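Local coordinates for protein 2-c-methyl-d-erythritol 2,4-cyclodiphosphate synthase (Plasmodium falciparum, PDB 4C81) that catalyses the cyclisation of 4-diphosphocytidyl-2-C-methyl-D-erythritol 2-phosphate to 2-C-methyl-D-erythritol 2,4-cyclodiphosphate, with release of CMP, in non-mevalonate isoprenoid biosynthesis, at residues Ile137-Ser142 / Ile147-Ile152; Leu74-Ser79 / Ala175-Ile180; Leu44-Val49 / Gln126-Ser131; Ile100-Ala105 / Thr143-Asp148. The protein carries 1 engineered substitution. All coordinates share one frame; numbering follows the deposited sequence. Where two conformers were deposited one is given.

Contact 1: residues Ile137-Ser142 / Ile147-Ile152; sequences IIKNIS and IDESQI
Ile152 points into helix 130-145 and packs on Ile138 and Ile141. Its CD1 presses on Ile141 CG2 at 3.4 Å, tighter than an ordinary carbon contact, and comes equally near the backbone of Ser142. Its other branch, CG2, sits 4.0 Å from Ile138 CG1, the Ile152 and Ile138 side chains running antiparallel past one another. Ile138 CG2, anti to the backbone N, reaches Glu149 CB at 3.7 Å. The aliphatic part of Glu149 therefore extends the apolar patch toward solvent, and its carboxylate runs alongside Lys139 with OE2 6.7 Å from Lys139 NZ, too far for a salt bridge.

The polar links lie nearer the turn. Ile147 N donates to Ser142 O at 3.1 Å. Ser142 OG, turned back over its own helix (chi1 60°), gives a 2.6 Å bond to Lys139 O from above the carbonyl plane. In the other segment Asp148 OD2 accepts from Ser150 N at 3.1 Å, an Asx turn, and also from Ser150 OG. Beyond it, Ser150 O meets Arg9 of the second subunit.

Apolar packing of Ile152 on Ile141 and Ile138 thus holds the connection into strand 152-157 against the helix, with one backbone bond, from Ile147 to Ser142, between the two segments; the charges of Lys139 and Glu149, standing apart, probably add little.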
# COMPACT_ATOMS: atom_id res chain seq x y z
N ILE A 137 5.56 20.78 2.63
CA ILE A 137 5.05 19.58 3.31
C ILE A 137 6.18 18.85 4.02
O ILE A 137 6.07 18.50 5.20
CB ILE A 137 4.35 18.63 2.32
CG1 ILE A 137 3.04 19.24 1.82
CG2 ILE A 137 4.06 17.28 2.99
CD1 ILE A 137 2.41 18.48 0.68
N ILE A 138 7.28 18.64 3.30
CA ILE A 138 8.45 17.94 3.85
C ILE A 138 9.04 18.69 5.04
O ILE A 138 9.43 18.07 6.04
CB ILE A 138 9.52 17.68 2.76
CG1 ILE A 138 9.00 16.63 1.76
CG2 ILE A 138 10.83 17.23 3.37
CD1 ILE A 138 9.93 16.37 0.60
N LYS A 139 9.10 20.02 4.95
CA LYS A 139 9.56 20.86 6.05
C LYS A 139 8.65 20.71 7.27
O LYS A 139 9.13 20.58 8.40
CB LYS A 139 9.64 22.33 5.63
CG LYS A 139 10.21 23.26 6.69
CD LYS A 139 10.36 24.68 6.17
CE LYS A 139 10.87 25.62 7.25
NZ LYS A 139 11.02 27.02 6.76
N ASN A 140 7.34 20.73 7.03
CA ASN A 140 6.35 20.58 8.10
C ASN A 140 6.44 19.21 8.78
O ASN A 140 6.43 19.13 10.01
CB ASN A 140 4.94 20.79 7.55
CG ASN A 140 4.65 22.24 7.22
OD1 ASN A 140 5.42 23.15 7.55
ND2 ASN A 140 3.52 22.48 6.56
N ILE A 141 6.54 18.15 7.99
CA ILE A 141 6.66 16.80 8.54
C ILE A 141 7.94 16.63 9.36
O ILE A 141 7.93 16.03 10.44
CB ILE A 141 6.61 15.72 7.42
CG1 ILE A 141 5.24 15.69 6.76
CG2 ILE A 141 6.95 14.34 7.99
CD1 ILE A 141 5.22 14.94 5.45
N SER A 142 9.05 17.17 8.84
CA SER A 142 10.34 17.09 9.53
C SER A 142 10.28 17.79 10.89
O SER A 142 10.84 17.30 11.87
CB SER A 142 11.46 17.70 8.67
OG SER A 142 11.20 19.06 8.38
N ILE A 147 12.53 14.86 12.64
CA ILE A 147 13.43 14.07 11.81
C ILE A 147 14.00 14.93 10.70
O ILE A 147 13.55 16.06 10.49
CB ILE A 147 12.74 12.81 11.22
CG1 ILE A 147 11.55 13.20 10.32
CG2 ILE A 147 12.28 11.88 12.33
CD1 ILE A 147 10.84 12.00 9.69
N ASP A 148 14.99 14.40 9.99
CA ASP A 148 15.64 15.11 8.90
C ASP A 148 14.80 14.99 7.63
O ASP A 148 14.12 13.99 7.42
CB ASP A 148 17.04 14.55 8.65
CG ASP A 148 17.88 15.44 7.77
OD1 ASP A 148 18.27 16.54 8.23
OD2 ASP A 148 18.15 15.06 6.61
N GLU A 149 14.86 16.02 6.78
CA GLU A 149 14.11 16.04 5.53
C GLU A 149 14.50 14.91 4.58
O GLU A 149 13.70 14.48 3.75
CB GLU A 149 14.28 17.39 4.82
CG GLU A 149 13.68 18.57 5.59
CD GLU A 149 13.81 19.89 4.85
OE1 GLU A 149 14.52 19.94 3.82
OE2 GLU A 149 13.20 20.88 5.30
N SER A 150 15.74 14.42 4.72
CA SER A 150 16.22 13.29 3.92
C SER A 150 15.54 11.96 4.26
O SER A 150 15.70 10.98 3.53
CB SER A 150 17.74 13.13 4.09
OG SER A 150 18.07 12.66 5.38
N GLN A 151 14.79 11.93 5.36
CA GLN A 151 14.03 10.74 5.76
C GLN A 151 12.58 10.76 5.27
O GLN A 151 11.80 9.87 5.62
CB GLN A 151 14.03 10.60 7.28
CG GLN A 151 15.41 10.36 7.86
CD GLN A 151 15.45 10.50 9.37
OE1 GLN A 151 15.85 11.55 9.89
NE2 GLN A 151 15.03 9.47 10.08
N ILE A 152 12.21 11.77 4.47
CA ILE A 152 10.82 11.98 4.05
C ILE A 152 10.68 12.07 2.52
O ILE A 152 11.44 12.77 1.86
CB ILE A 152 10.25 13.28 4.65
CG1 ILE A 152 10.40 13.29 6.17
CG2 ILE A 152 8.78 13.46 4.26
CD1 ILE A 152 10.11 14.64 6.80

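Contact 2: residues Leu74-Ser79 / Ala175-Ile180; sequences LGALGS and ANILLI
Leu74 O accepts from Ser79 N at 3.0 Å in the last turn of the helix, whose Ala76 and Leu77 meet Leu179 of the strand. With the bond from Gly78 N to Gly75 O, 3.2 Å long, this makes a Schellman motif: the chain leaves helical geometry at Gly78, whose phi is positive (77°), and turns away from helix 64-77. Leu77 N adds a weak bond to the same Leu74 O, also at 3.2 Å.

Across the contact all the touching is apolar and buried. Leu179 carries most of it through one methyl group. With CG anti to the carbonyl carbon (chi1 -55°) and CD1 extended beyond it, the side chain sends CD1 into the angle between two helix residues. There CD1 lies 3.5 Å from Ala76 CB and 3.5 Å from Leu77 CG. Leu77 meets it at about a right angle, its CD2 being 3.7 Å from the same Leu179 CD1. Ile177, two residues back on the strand, adds a looser touch, its CG2 standing 4.4 Å from Ala76 CB.

This is helix-on-sheet packing in an alpha/beta subunit of a homotrimer, and strand 170-181 serves both sides of it. Ile177 and Leu179 point to the helical layer; on this face Leu179 also touches Tyr114 and Ile116 of the neighbouring strand 114-124. Leu178 points the other way and packs on Leu178 of the third subunit and Ile10 of the second, while near it Asn176 ND2 is hydrogen-bonded to Gln12 OE1 of the second subunit.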
# COMPACT_ATOMS: atom_id res chain seq x y z
N LEU A 74 1.25 4.35 14.43
CA LEU A 74 0.47 3.52 15.35
C LEU A 74 0.42 2.09 14.84
O LEU A 74 0.61 1.14 15.60
CB LEU A 74 -0.95 4.08 15.50
CG LEU A 74 -1.05 5.42 16.22
CD1 LEU A 74 -2.49 5.91 16.26
CD2 LEU A 74 -0.49 5.29 17.63
N GLY A 75 0.17 1.94 13.54
CA GLY A 75 0.11 0.62 12.92
C GLY A 75 1.41 -0.15 13.07
O GLY A 75 1.41 -1.34 13.41
N ALA A 76 2.53 0.53 12.84
CA ALA A 76 3.85 -0.08 12.97
C ALA A 76 4.10 -0.62 14.38
O ALA A 76 4.71 -1.68 14.53
CB ALA A 76 4.93 0.93 12.61
N LEU A 77 3.63 0.10 15.39
CA LEU A 77 3.87 -0.25 16.79
C LEU A 77 2.79 -1.15 17.39
O LEU A 77 2.92 -1.60 18.53
CB LEU A 77 4.00 1.03 17.63
CG LEU A 77 5.24 1.87 17.31
CD1 LEU A 77 5.11 3.28 17.87
CD2 LEU A 77 6.50 1.19 17.84
N GLY A 78 1.74 -1.43 16.63
CA GLY A 78 0.64 -2.25 17.12
C GLY A 78 -0.30 -1.54 18.07
O GLY A 78 -1.06 -2.18 18.80
N SER A 79 -0.24 -0.21 18.09
CA SER A 79 -1.11 0.59 18.95
C SER A 79 -2.49 0.68 18.31
O SER A 79 -2.65 0.42 17.12
CB SER A 79 -0.54 1.99 19.15
OG SER A 79 0.70 1.95 19.83
N ALA A 175 0.59 6.24 3.54
CA ALA A 175 1.86 6.58 4.17
C ALA A 175 2.54 5.28 4.60
O ALA A 175 1.93 4.47 5.28
CB ALA A 175 1.64 7.48 5.37
N ASN A 176 3.79 5.10 4.19
CA ASN A 176 4.55 3.90 4.48
C ASN A 176 5.79 4.27 5.27
O ASN A 176 6.53 5.18 4.88
CB ASN A 176 4.97 3.21 3.19
CG ASN A 176 3.80 2.91 2.29
OD1 ASN A 176 3.23 1.82 2.35
ND2 ASN A 176 3.40 3.88 1.48
N ILE A 177 6.02 3.57 6.37
CA ILE A 177 7.08 3.94 7.30
C ILE A 177 7.83 2.72 7.83
O ILE A 177 7.27 1.63 7.92
CB ILE A 177 6.49 4.76 8.47
CG1 ILE A 177 7.58 5.56 9.18
CG2 ILE A 177 5.70 3.88 9.43
CD1 ILE A 177 7.03 6.61 10.10
N LEU A 178 9.11 2.92 8.16
CA LEU A 178 9.88 1.95 8.91
C LEU A 178 10.28 2.58 10.23
O LEU A 178 10.70 3.74 10.26
CB LEU A 178 11.15 1.55 8.16
CG LEU A 178 10.97 0.67 6.93
CD1 LEU A 178 12.32 0.51 6.23
CD2 LEU A 178 10.38 -0.69 7.27
N LEU A 179 10.11 1.83 11.31
CA LEU A 179 10.64 2.22 12.61
C LEU A 179 11.82 1.32 12.96
O LEU A 179 11.73 0.09 12.87
CB LEU A 179 9.57 2.11 13.69
CG LEU A 179 8.28 2.89 13.44
CD1 LEU A 179 7.31 2.68 14.57
CD2 LEU A 179 8.54 4.38 13.23
N ILE A 180 12.93 1.94 13.35
CA ILE A 180 14.18 1.24 13.65
C ILE A 180 14.45 1.29 15.15
O ILE A 180 14.42 2.36 15.74
CB ILE A 180 15.37 1.91 12.92
CG1 ILE A 180 15.05 2.16 11.44
CG2 ILE A 180 16.62 1.06 13.06
CD1 ILE A 180 14.67 0.91 10.67

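Contact 3: residues Leu44-Val49 / Gln126-Ser131; sequences LTLGGV and QVPKIS. With CDP (cytidine-5'-diphosphate), chain D.
Leu46 opens a type I' turn that runs through Gly47 and Gly48, both at positive phi, to Val49, while the facing chain bends through a cis peptide before Pro128. The turn is closed from both ends, Leu46 N bonding to Val49 O and Val49 N to Leu46 O.

From this hairpin Leu46 reaches across with a single methyl. Its CG is anti to the backbone N (chi1 -160°), and CD2 lies 3.6 Å from Ile130 CD1, the two side chains meeting at about a right angle. The same CD2 touches the Pro128 ring at CG, 3.9 Å away. Leu44, two residues earlier, brings CD2 only to 4.4 Å from Pro128 CD.

The other side of segment 126-131 forms part of the nucleotide pocket. Ile130 N donates to N3 of CDP at 3.1 Å and Ser131 N to its O2 at 3.0 Å, backbone donors that read the Watson-Crick edge of cytosine; Pro128 O stands 2.8 Å from N4. CDP is held further by Ala125 O, by Thr158 OG1 and by Asp81 of the second subunit, which places this site at a subunit boundary. Lys129 bends along the nucleotide, its CE 3.6 Å from C1' of CDP. On the hairpin, Asp63 accepts bonds from the N atoms of Gly47 and Gly48.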
# COMPACT_ATOMS: atom_id res chain seq x y z
N LEU A 44 -9.16 23.06 2.94
CA LEU A 44 -8.30 21.88 3.05
C LEU A 44 -6.90 22.23 3.55
O LEU A 44 -6.30 23.22 3.12
CB LEU A 44 -8.18 21.16 1.69
CG LEU A 44 -7.20 19.99 1.59
CD1 LEU A 44 -7.66 18.82 2.45
CD2 LEU A 44 -7.02 19.56 0.14
N THR A 45 -6.38 21.40 4.45
CA THR A 45 -4.99 21.45 4.87
C THR A 45 -4.36 20.12 4.48
O THR A 45 -4.94 19.06 4.70
CB THR A 45 -4.86 21.63 6.39
OG1 THR A 45 -5.60 22.79 6.80
CG2 THR A 45 -3.40 21.79 6.80
N LEU A 46 -3.16 20.18 3.89
CA LEU A 46 -2.48 19.00 3.38
C LEU A 46 -1.00 19.05 3.77
O LEU A 46 -0.25 19.91 3.31
CB LEU A 46 -2.66 18.93 1.86
CG LEU A 46 -2.44 17.59 1.14
CD1 LEU A 46 -3.37 16.51 1.69
CD2 LEU A 46 -2.67 17.77 -0.35
N GLY A 47 -0.59 18.13 4.64
CA GLY A 47 0.76 18.14 5.20
C GLY A 47 1.07 19.44 5.91
O GLY A 47 2.19 19.94 5.85
N GLY A 48 0.05 20.00 6.58
CA GLY A 48 0.18 21.29 7.26
C GLY A 48 0.11 22.52 6.36
O GLY A 48 0.23 23.64 6.86
N VAL A 49 -0.09 22.32 5.06
CA VAL A 49 -0.14 23.43 4.10
C VAL A 49 -1.58 23.71 3.70
O VAL A 49 -2.29 22.81 3.24
CB VAL A 49 0.67 23.11 2.82
CG1 VAL A 49 0.64 24.30 1.86
CG2 VAL A 49 2.11 22.74 3.17
N GLN A 126 -6.49 14.47 -7.99
CA GLN A 126 -6.41 15.28 -9.21
C GLN A 126 -5.76 16.62 -8.88
O GLN A 126 -4.84 17.06 -9.57
CB GLN A 126 -7.80 15.50 -9.82
CG GLN A 126 -8.50 14.24 -10.31
CD GLN A 126 -7.77 13.55 -11.45
OE1 GLN A 126 -7.62 12.32 -11.45
NE2 GLN A 126 -7.31 14.33 -12.42
N VAL A 127 -6.25 17.25 -7.81
CA VAL A 127 -5.69 18.49 -7.29
C VAL A 127 -5.69 18.43 -5.75
O VAL A 127 -6.49 17.71 -5.16
CB VAL A 127 -6.50 19.72 -7.77
CG1 VAL A 127 -6.36 19.89 -9.27
CG2 VAL A 127 -7.96 19.59 -7.38
N PRO A 128 -4.77 19.17 -5.10
CA PRO A 128 -3.78 20.06 -5.68
C PRO A 128 -2.53 19.34 -6.16
O PRO A 128 -2.40 18.12 -6.01
CB PRO A 128 -3.43 20.98 -4.50
CG PRO A 128 -3.58 20.12 -3.31
CD PRO A 128 -4.70 19.16 -3.62
N LYS A 129 -1.62 20.12 -6.74
CA LYS A 129 -0.36 19.63 -7.28
C LYS A 129 0.67 19.56 -6.14
O LYS A 129 1.22 20.58 -5.72
CB LYS A 129 0.11 20.56 -8.41
CG LYS A 129 0.48 19.86 -9.71
CD LYS A 129 1.94 19.48 -9.77
CE LYS A 129 2.32 18.94 -11.14
NZ LYS A 129 2.23 19.98 -12.20
N ILE A 130 0.87 18.35 -5.62
CA ILE A 130 1.83 18.06 -4.55
C ILE A 130 3.25 18.54 -4.84
O ILE A 130 3.94 19.02 -3.94
CB ILE A 130 1.87 16.53 -4.23
CG1 ILE A 130 0.51 16.05 -3.70
CG2 ILE A 130 2.95 16.22 -3.20
CD1 ILE A 130 0.06 16.74 -2.43
N SER A 131 3.70 18.43 -6.09
CA SER A 131 5.06 18.86 -6.44
C SER A 131 5.28 20.36 -6.22
O SER A 131 6.41 20.79 -5.96
CB SER A 131 5.43 18.45 -7.87
OG SER A 131 4.69 19.17 -8.83
O3B CDP D . 0.04 10.37 -16.31
PB CDP D . 1.28 10.32 -15.27
O1B CDP D . 1.62 8.77 -15.13
O2B CDP D . 2.47 11.08 -15.75
O3A CDP D . 0.75 10.77 -13.82
PA CDP D . -0.21 12.04 -13.55
O1A CDP D . -0.76 12.59 -14.80
O2A CDP D . -1.13 11.65 -12.46
O5' CDP D . 0.82 13.12 -12.93
C5' CDP D . 2.14 13.29 -13.44
C4' CDP D . 3.01 14.03 -12.42
O4' CDP D . 2.26 15.19 -11.98
C3' CDP D . 3.22 13.20 -11.16
O3' CDP D . 4.35 12.34 -11.31
C2' CDP D . 3.49 14.29 -10.13
O2' CDP D . 4.86 14.72 -10.21
C1' CDP D . 2.58 15.44 -10.58
N1 CDP D . 1.37 15.47 -9.71
C2 CDP D . 1.48 15.94 -8.39
O2 CDP D . 2.57 16.33 -7.96
N3 CDP D . 0.36 15.97 -7.57
C4 CDP D . -0.89 15.53 -8.02
N4 CDP D . -1.93 15.58 -7.19
C5 CDP D . -1.02 15.07 -9.32
C6 CDP D . 0.10 15.03 -10.16

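Contact 4: residues Ile100-Ala105 / Thr143-Asp148; sequences IFLRYA and TVLNID
Two helices of the outer layer, 97-111 and 130-145, come together where Leu102 of the first faces Val144 and Leu145 near the close of the second. Between segments 100-105 and 143-148 the closest CA atoms are those of Leu102 and Val144, 6.8 Å apart. Val144 presents CG1, the branch lying trans to N about the CA-CB bond (chi1 -173°), to Leu102 CB at 3.4 Å. That is tighter than usual, but Val144 was deposited in two conformers, so this closeness is doubtful. The two side chains cross at about a right angle.

Leu102 reaches onward with CD1, which lies 4.1 Å from Leu145 CD2, the two leucines meeting at a slant. The contact is thus a small apolar seam within the helical layer over the beta sheet: Leu102 also packs on Tyr66 and Val70 of helix 64-77, and Leu145 goes down to Ile116 of strand 114-124. Both leucines are buried, while Val144 remains partly exposed. On another side of helix 97-111, Tyr104 and Phe86 meet edge to face.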
# COMPACT_ATOMS: atom_id res chain seq x y z
N ILE A 100 -2.08 17.53 17.82
CA ILE A 100 -2.17 16.72 19.03
C ILE A 100 -1.83 15.25 18.73
O ILE A 100 -1.12 14.60 19.51
CB ILE A 100 -3.57 16.81 19.67
CG1 ILE A 100 -3.81 18.22 20.25
CG2 ILE A 100 -3.74 15.78 20.78
CD1 ILE A 100 -5.25 18.50 20.61
N PHE A 101 -2.32 14.73 17.60
CA PHE A 101 -2.08 13.34 17.23
C PHE A 101 -0.65 13.08 16.75
O PHE A 101 -0.08 12.03 17.03
CB PHE A 101 -3.05 12.88 16.14
CG PHE A 101 -4.51 12.99 16.51
CD1 PHE A 101 -4.95 12.71 17.80
CD2 PHE A 101 -5.45 13.38 15.56
CE1 PHE A 101 -6.29 12.82 18.14
CE2 PHE A 101 -6.79 13.49 15.89
CZ PHE A 101 -7.21 13.21 17.18
N LEU A 102 -0.08 14.04 16.02
CA LEU A 102 1.30 13.92 15.54
C LEU A 102 2.31 13.97 16.70
O LEU A 102 3.32 13.26 16.67
CB LEU A 102 1.64 14.99 14.50
CG LEU A 102 1.30 14.69 13.04
CD1 LEU A 102 2.15 13.54 12.51
CD2 LEU A 102 -0.17 14.38 12.85
N ARG A 103 2.04 14.80 17.71
CA ARG A 103 2.92 14.86 18.88
C ARG A 103 2.80 13.59 19.72
O ARG A 103 3.79 13.11 20.26
CB ARG A 103 2.68 16.12 19.73
CG ARG A 103 1.40 16.15 20.56
CD ARG A 103 1.57 17.04 21.80
NE ARG A 103 2.06 18.37 21.46
CZ ARG A 103 1.29 19.40 21.08
NH1 ARG A 103 -0.03 19.27 20.99
NH2 ARG A 103 1.85 20.57 20.80
N TYR A 104 1.59 13.03 19.81
CA TYR A 104 1.39 11.75 20.48
C TYR A 104 2.22 10.67 19.79
O TYR A 104 2.94 9.92 20.45
CB TYR A 104 -0.09 11.34 20.49
CG TYR A 104 -0.32 9.92 20.98
CD1 TYR A 104 -0.32 9.61 22.34
CD2 TYR A 104 -0.52 8.87 20.07
CE1 TYR A 104 -0.52 8.31 22.79
CE2 TYR A 104 -0.72 7.57 20.52
CZ TYR A 104 -0.72 7.29 21.87
OH TYR A 104 -0.91 6.01 22.32
N ALA A 105 2.12 10.61 18.47
CA ALA A 105 2.84 9.61 17.68
C ALA A 105 4.36 9.74 17.83
O ALA A 105 5.05 8.74 17.99
CB ALA A 105 2.44 9.70 16.21
N THR A 143 9.59 18.92 10.94
CA THR A 143 9.45 19.70 12.17
C THR A 143 8.60 19.00 13.22
O THR A 143 8.99 18.91 14.39
CB THR A 143 8.84 21.09 11.88
OG1 THR A 143 9.66 21.80 10.94
CG2 THR A 143 8.71 21.91 13.16
N VAL A 144 7.44 18.48 12.80
CA VAL A 144 6.48 17.89 13.73
C VAL A 144 6.93 16.51 14.23
O VAL A 144 6.57 16.11 15.34
CB VAL A 144 5.07 17.77 13.10
CG1 VAL A 144 4.05 17.32 14.14
CG2 VAL A 144 4.64 19.11 12.50
N LEU A 145 7.71 15.80 13.43
CA LEU A 145 8.23 14.48 13.82
C LEU A 145 9.65 14.54 14.38
O LEU A 145 10.15 13.55 14.92
CB LEU A 145 8.17 13.50 12.65
CG LEU A 145 6.77 13.05 12.21
CD1 LEU A 145 6.86 12.08 11.03
CD2 LEU A 145 6.01 12.41 13.36
N ASN A 146 10.30 15.70 14.24
CA ASN A 146 11.68 15.90 14.67
C ASN A 146 12.65 14.94 13.97
O ASN A 146 13.48 14.27 14.60
CB ASN A 146 11.79 15.78 16.21
CG ASN A 146 13.09 16.37 16.76
OD1 ASN A 146 13.78 17.14 16.09
ND2 ASN A 146 13.41 16.01 17.99
N ILE A 147 12.53 14.86 12.64
CA ILE A 147 13.43 14.07 11.81
C ILE A 147 14.00 14.93 10.70
O ILE A 147 13.55 16.06 10.49
CB ILE A 147 12.74 12.81 11.22
CG1 ILE A 147 11.55 13.20 10.32
CG2 ILE A 147 12.28 11.88 12.33
CD1 ILE A 147 10.84 12.00 9.69
N ASP A 148 14.99 14.40 9.99
CA ASP A 148 15.64 15.11 8.90
C ASP A 148 14.80 14.99 7.63
O ASP A 148 14.12 13.99 7.42
CB ASP A 148 17.04 14.55 8.65
CG ASP A 148 17.88 15.44 7.77
OD1 ASP A 148 18.27 16.54 8.23
OD2 ASP A 148 18.15 15.06 6.61

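Helix 130-145 joins three of the four contacts. Its start carries contact 3 and the CDP site, its middle contact 1, and its final turn contact 4; contacts 1 and 4 share Ile147 and Asp148, their centres 10 Å apart. Asn140 of contact 1 probably donates from ND2 to Gly47 O in the hairpin of contact 3, at 2.9 Å. Contact 2 touches contact 4 where Leu74 CD2 lies 3.7 Å from Tyr104 CE2, and its centre is about 23 Å from that of contact 3. Contact 3 carries the nucleotide. The Ile138 side chain is about 11 Å from this CDP, that of Leu102 about 12 Å from another; Leu44 and Leu102 each lie near a bound zinc ion, at about 9 and 10 Å.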